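Local coordinates for exopolygalacturonase (Yersinia enterocolitica, PDB 2UVF), which hydrolyses the polygalacturonic acid backbone of pectin as a family 28 glycoside hydrolase, acting from the chain ends and probably releasing digalacturonic acid, at residues K153-N158 against S182-C187; Q178-C183 against L201-D206. One frame throughout, in Å; residues are numbered along the deposited sequence.

How the interactions relate
Interactions 1 and 2 lie about 10 Å apart, centre to centre, at the start of the beta-helix, where helix 173-181 sits near the first strands. Along the chain come strand 156-158, helix 173-181, the loop 182-187, and then strands 187-191 and 194-202, followed by residues 203-206. The two contacts share Ser182 and Cys183: in interaction 1 the loop leaving the helix packs on 153-158, while in interaction 2 the helix end and the start of that loop meet 201-206. They touch through a probable hydrogen bond, Gly186 N to Asp206 O at 3.0 Å, and through Val157 CG1 against Ala179 O. Together they join helix, loop and first turns at this end of the solenoid, away from the bound sugar.

Interaction 1. Residues K153-N158 against S182-C187; sequences KPQIVN and SCKPGC
Gln155 reaches over the loop at Lys184 and Cys187, and its side chain carries most of this contact. CB leaves the backbone toward the loop and CG continues anti to the backbone N (chi1 -175°), neither making a close contact with it, and a bend at chi2 (-146°) brings the amide over Lys184. There Gln155 CD lies 3.8 Å from Lys184 CE. OE1 does the most: it accepts a weak hydrogen bond from Lys184 N at 3.4 Å, with 151° at the hydrogen, and also meets Lys184 CB and Cys187 CB. At the other tip, Gln155 NE2 comes to 4.0 Å from Lys184 CE. The lysine chain, itself bent at chi3, crosses the glutamine at about a right angle and lies against its amide with methylenes.

At the backbone, Gln155 O takes a CA-H contact from Cys187 CA at 3.4 Å, at the pair whose CA atoms are nearest across the contact. One residue back, Pro154 sets its ring CB 3.2 Å from Gly186 O. Two residues further on from Gln155, Val157 points toward the loop; its CG2 lies 4.2 Å from Cys187 CB and 4.3 Å from Cys183 SG, while CG1 approaches Ser182 OG.

Two features close the loop on itself. A type II turn runs from Lys184 to Cys187, with Gly186 taking the positive phi at its third position and Cys187 N bonding back to Lys184 O. The Cys183-Cys187 disulfide ties the same few residues together.

Beyond the turn, Gln155 and Val157 share backbone hydrogen bonds with Arg188, and Val157 with Glu190, so 156-158 lies parallel to 187-191. Such stacking of successive parallel strands is the hallmark of the right-handed parallel beta-helix of family 28, here at its first rung.

Interaction 2. Residues Q178-C183 against L201-D206; sequences QAIDSC and LWLKSD
Lys204 reaches the end of helix 173-181 with its ammonium group, where NZ faces two backbone carbonyls. The shorter bond runs from Lys204 NZ to Ile180 O, 2.9 Å, although that oxygen is crowded in the model and its place is less certain; the second, from NZ to Asp181 O at 3.2 Å, is weak. CG sits between the backbone N and the carbonyl carbon (chi1 57°), and bends at chi2 and chi4 turn the tip onto the carbonyls. A positive charge placed there would probably be favoured by the partial negative charge at the helix's C-terminal end. The carboxylate of Asp181 stays at a distance, OD1 lying 5.2 Å from Lys204 NZ, where it may add some longer-range attraction.

One bond back from the ammonium, Lys204 CE rests 3.3 Å from Cys183 O. Helix 173-181 lies near the first turns of the parallel beta-helix, as the amphipathic N-terminal helix does in related pectinases, and its apolar face turns inward through Ile180. Here Ile180 CG2, anti to the backbone N, comes to 3.8 Å from Trp202 O. Ile180 CD1 meets Leu203 CD2 at 4.1 Å, the two side chains running obliquely to each other, and also approaches Leu201 CB. Leu203 continues inward onto Ile261 and Ile263 of strand 258-264, and Leu201 packs against Thr173, Ile176 and Gln177 earlier in the helix.

Interaction 1. Residues K153-N158 against S182-C187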
loop_
_atom_site.group_PDB
_atom_site.type_symbol
_atom_site.label_atom_id
_atom_site.label_comp_id
_atom_site.label_asym_id
_atom_site.label_seq_id
_atom_site.Cartn_x
_atom_site.Cartn_y
_atom_site.Cartn_z
ATOM N N LYS A 153 17.216 24.070 -7.550
ATOM C CA LYS A 153 16.661 23.738 -8.857
ATOM C C LYS A 153 17.515 22.620 -9.478
ATOM O O LYS A 153 18.743 22.751 -9.537
ATOM C CB LYS A 153 16.600 25.001 -9.737
ATOM C CG LYS A 153 16.775 24.790 -11.232
ATOM C CD LYS A 153 15.474 24.400 -11.926
ATOM C CE LYS A 153 15.744 23.982 -13.370
ATOM N NZ LYS A 153 14.491 23.977 -14.183
ATOM N N PRO A 154 16.873 21.504 -9.902
ATOM C CA PRO A 154 17.567 20.330 -10.443
ATOM C C PRO A 154 18.015 20.446 -11.916
ATOM O O PRO A 154 17.514 21.289 -12.668
ATOM C CB PRO A 154 16.499 19.239 -10.332
ATOM C CG PRO A 154 15.239 19.969 -10.580
ATOM C CD PRO A 154 15.412 21.287 -9.871
ATOM N N GLN A 155 18.948 19.579 -12.315
ATOM C CA GLN A 155 19.318 19.437 -13.715
ATOM C C GLN A 155 18.187 18.734 -14.460
ATOM O O GLN A 155 18.009 17.523 -14.322
ATOM C CB GLN A 155 20.606 18.618 -13.859
ATOM C CG GLN A 155 21.113 18.529 -15.305
ATOM C CD GLN A 155 21.791 17.202 -15.660
ATOM O OE1 GLN A 155 22.042 16.351 -14.802
ATOM N NE2 GLN A 155 22.077 17.023 -16.951
ATOM N N ILE A 156 17.424 19.488 -15.245
ATOM C CA ILE A 156 16.354 18.901 -16.047
ATOM C C ILE A 156 16.964 18.083 -17.172
ATOM O O ILE A 156 17.867 18.551 -17.863
ATOM C CB ILE A 156 15.383 19.971 -16.626
ATOM C CG1 ILE A 156 14.796 20.860 -15.510
ATOM C CG2 ILE A 156 14.285 19.316 -17.488
ATOM C CD1 ILE A 156 14.217 20.102 -14.276
ATOM N N VAL A 157 16.484 16.850 -17.323
ATOM C CA VAL A 157 16.883 15.969 -18.419
ATOM C C VAL A 157 15.601 15.471 -19.074
ATOM O O VAL A 157 14.802 14.782 -18.440
ATOM C CB VAL A 157 17.719 14.750 -17.925
ATOM C CG1 VAL A 157 18.099 13.850 -19.086
ATOM C CG2 VAL A 157 18.961 15.189 -17.144
ATOM N N ASN A 158 15.397 15.818 -20.337
ATOM C CA ASN A 158 14.184 15.429 -21.047
ATOM C C ASN A 158 14.494 14.229 -21.942
ATOM O O ASN A 158 15.468 14.254 -22.684
ATOM C CB ASN A 158 13.643 16.629 -21.837
ATOM C CG ASN A 158 12.370 16.314 -22.620
ATOM O OD1 ASN A 158 12.104 15.167 -22.989
ATOM N ND2 ASN A 158 11.585 17.353 -22.897
ATOM N N SER A 182 22.746 9.431 -18.547
ATOM C CA SER A 182 23.356 10.764 -18.627
ATOM C C SER A 182 22.887 11.684 -17.505
ATOM O O SER A 182 22.588 12.859 -17.744
ATOM C CB SER A 182 23.044 11.410 -19.981
ATOM O OG SER A 182 21.818 12.124 -19.943
ATOM N N CYS A 183 22.835 11.153 -16.285
ATOM C CA CYS A 183 22.211 11.857 -15.167
ATOM C C CYS A 183 23.220 12.175 -14.059
ATOM O O CYS A 183 23.805 11.263 -13.465
ATOM C CB CYS A 183 21.055 11.015 -14.606
ATOM S SG CYS A 183 19.436 11.844 -14.504
ATOM N N LYS A 184 23.423 13.466 -13.796
ATOM C CA LYS A 184 24.199 13.919 -12.641
ATOM C C LYS A 184 23.364 13.717 -11.372
ATOM O O LYS A 184 22.135 13.712 -11.458
ATOM C CB LYS A 184 24.567 15.402 -12.794
ATOM C CG LYS A 184 25.817 15.675 -13.632
ATOM C CD LYS A 184 26.118 17.180 -13.746
ATOM C CE LYS A 184 25.454 17.808 -14.982
ATOM N NZ LYS A 184 26.139 19.056 -15.439
ATOM N N PRO A 185 24.014 13.514 -10.200
ATOM C CA PRO A 185 23.286 13.488 -8.914
ATOM C C PRO A 185 22.424 14.729 -8.652
ATOM O O PRO A 185 22.932 15.854 -8.619
ATOM C CB PRO A 185 24.412 13.370 -7.875
ATOM C CG PRO A 185 25.500 12.669 -8.610
ATOM C CD PRO A 185 25.448 13.225 -10.006
ATOM N N GLY A 186 21.119 14.503 -8.469
ATOM C CA GLY A 186 20.146 15.581 -8.288
ATOM C C GLY A 186 19.334 15.936 -9.528
ATOM O O GLY A 186 18.543 16.888 -9.504
ATOM N N CYS A 187 19.516 15.171 -10.608
ATOM C CA CYS A 187 18.774 15.373 -11.847
ATOM C C CYS A 187 17.270 15.138 -11.673
ATOM O O CYS A 187 16.822 14.619 -10.648
ATOM C CB CYS A 187 19.328 14.483 -12.980
ATOM S SG CYS A 187 19.458 12.668 -12.653
#

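Interaction 2. Residues Q178-C183 against L201-D206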
loop_
_atom_site.group_PDB
_atom_site.type_symbol
_atom_site.label_atom_id
_atom_site.label_comp_id
_atom_site.label_asym_id
_atom_site.label_seq_id
_atom_site.Cartn_x
_atom_site.Cartn_y
_atom_site.Cartn_z
ATOM N N GLN A 178 19.198 5.974 -21.892
ATOM C CA GLN A 178 20.222 6.956 -22.246
ATOM C C GLN A 178 20.077 8.193 -21.356
ATOM O O GLN A 178 21.069 8.671 -20.781
ATOM C CB GLN A 178 20.084 7.340 -23.726
ATOM C CG GLN A 178 21.341 7.209 -24.563
ATOM C CD GLN A 178 21.087 6.435 -25.851
ATOM O OE1 GLN A 178 21.383 5.241 -25.928
ATOM N NE2 GLN A 178 20.514 7.105 -26.857
ATOM N N ALA A 179 18.835 8.681 -21.225
ATOM C CA ALA A 179 18.526 9.858 -20.397
ATOM C C ALA A 179 18.827 9.660 -18.910
ATOM O O ALA A 179 19.390 10.549 -18.274
ATOM C CB ALA A 179 17.073 10.314 -20.606
ATOM N N ILE A 180 18.456 8.498 -18.362
ATOM C CA ILE A 180 18.784 8.159 -16.965
ATOM C C ILE A 180 20.294 7.985 -16.784
ATOM O O ILE A 180 20.848 8.397 -15.764
ATOM C CB ILE A 180 18.049 6.879 -16.459
ATOM C CG1 ILE A 180 16.525 7.057 -16.506
ATOM C CG2 ILE A 180 18.490 6.531 -15.038
ATOM C CD1 ILE A 180 15.750 5.745 -16.570
ATOM N N ASP A 181 20.948 7.368 -17.769
ATOM C CA ASP A 181 22.402 7.164 -17.729
ATOM C C ASP A 181 23.144 8.503 -17.678
ATOM O O ASP A 181 24.031 8.693 -16.846
ATOM C CB ASP A 181 22.879 6.323 -18.922
ATOM C CG ASP A 181 22.566 4.846 -18.772
ATOM O OD1 ASP A 181 22.472 4.354 -17.625
ATOM O OD2 ASP A 181 22.423 4.165 -19.814
ATOM N N SER A 182 22.746 9.431 -18.547
ATOM C CA SER A 182 23.356 10.764 -18.627
ATOM C C SER A 182 22.887 11.684 -17.505
ATOM O O SER A 182 22.588 12.859 -17.744
ATOM C CB SER A 182 23.044 11.410 -19.981
ATOM O OG SER A 182 21.818 12.124 -19.943
ATOM N N CYS A 183 22.835 11.153 -16.285
ATOM C CA CYS A 183 22.211 11.857 -15.167
ATOM C C CYS A 183 23.220 12.175 -14.059
ATOM O O CYS A 183 23.805 11.263 -13.465
ATOM C CB CYS A 183 21.055 11.015 -14.606
ATOM S SG CYS A 183 19.436 11.844 -14.504
ATOM N N LEU A 201 13.474 -0.565 -17.448
ATOM C CA LEU A 201 14.412 0.539 -17.269
ATOM C C LEU A 201 15.047 0.359 -15.901
ATOM O O LEU A 201 14.475 -0.290 -15.041
ATOM C CB LEU A 201 13.692 1.894 -17.342
ATOM C CG LEU A 201 12.782 2.178 -18.547
ATOM C CD1 LEU A 201 11.757 3.260 -18.210
ATOM C CD2 LEU A 201 13.574 2.550 -19.815
ATOM N N TRP A 202 16.232 0.929 -15.704
ATOM C CA TRP A 202 17.014 0.675 -14.504
ATOM C C TRP A 202 17.439 2.007 -13.920
ATOM O O TRP A 202 18.176 2.771 -14.550
ATOM C CB TRP A 202 18.226 -0.214 -14.822
ATOM C CG TRP A 202 17.850 -1.462 -15.565
ATOM C CD1 TRP A 202 17.665 -1.590 -16.921
ATOM C CD2 TRP A 202 17.592 -2.751 -15.000
ATOM N NE1 TRP A 202 17.301 -2.884 -17.230
ATOM C CE2 TRP A 202 17.246 -3.618 -16.071
ATOM C CE3 TRP A 202 17.612 -3.260 -13.696
ATOM C CZ2 TRP A 202 16.929 -4.973 -15.875
ATOM C CZ3 TRP A 202 17.300 -4.615 -13.502
ATOM C CH2 TRP A 202 16.969 -5.451 -14.593
ATOM N N LEU A 203 16.941 2.295 -12.722
ATOM C CA LEU A 203 17.181 3.575 -12.087
ATOM C C LEU A 203 18.498 3.516 -11.340
ATOM O O LEU A 203 19.104 2.451 -11.197
ATOM C CB LEU A 203 16.035 3.938 -11.122
ATOM C CG LEU A 203 14.603 4.096 -11.654
ATOM C CD1 LEU A 203 13.674 4.459 -10.532
ATOM C CD2 LEU A 203 14.504 5.141 -12.748
ATOM N N LYS A 204 18.938 4.674 -10.872
ATOM C CA LYS A 204 20.152 4.763 -10.081
ATOM C C LYS A 204 19.938 5.790 -8.989
ATOM O O LYS A 204 18.978 6.578 -9.040
ATOM C CB LYS A 204 21.347 5.149 -10.946
ATOM C CG LYS A 204 21.193 6.468 -11.708
ATOM C CD LYS A 204 22.486 7.259 -11.620
ATOM C CE LYS A 204 22.525 8.394 -12.612
ATOM N NZ LYS A 204 23.063 7.921 -13.922
ATOM N N SER A 205 20.839 5.760 -8.007
ATOM C CA SER A 205 20.812 6.658 -6.863
ATOM C C SER A 205 20.774 8.150 -7.237
ATOM O O SER A 205 21.181 8.542 -8.337
ATOM C CB SER A 205 22.003 6.357 -5.954
ATOM O OG SER A 205 21.954 4.997 -5.533
ATOM N N ASP A 206 20.267 8.959 -6.302
ATOM C CA ASP A 206 20.229 10.428 -6.418
ATOM C C ASP A 206 19.635 10.942 -7.730
ATOM O O ASP A 206 20.299 11.662 -8.490
ATOM C CB ASP A 206 21.624 11.019 -6.149
ATOM C CG ASP A 206 22.132 10.682 -4.766
ATOM O OD1 ASP A 206 21.486 11.086 -3.775
ATOM O OD2 ASP A 206 23.176 10.011 -4.657
#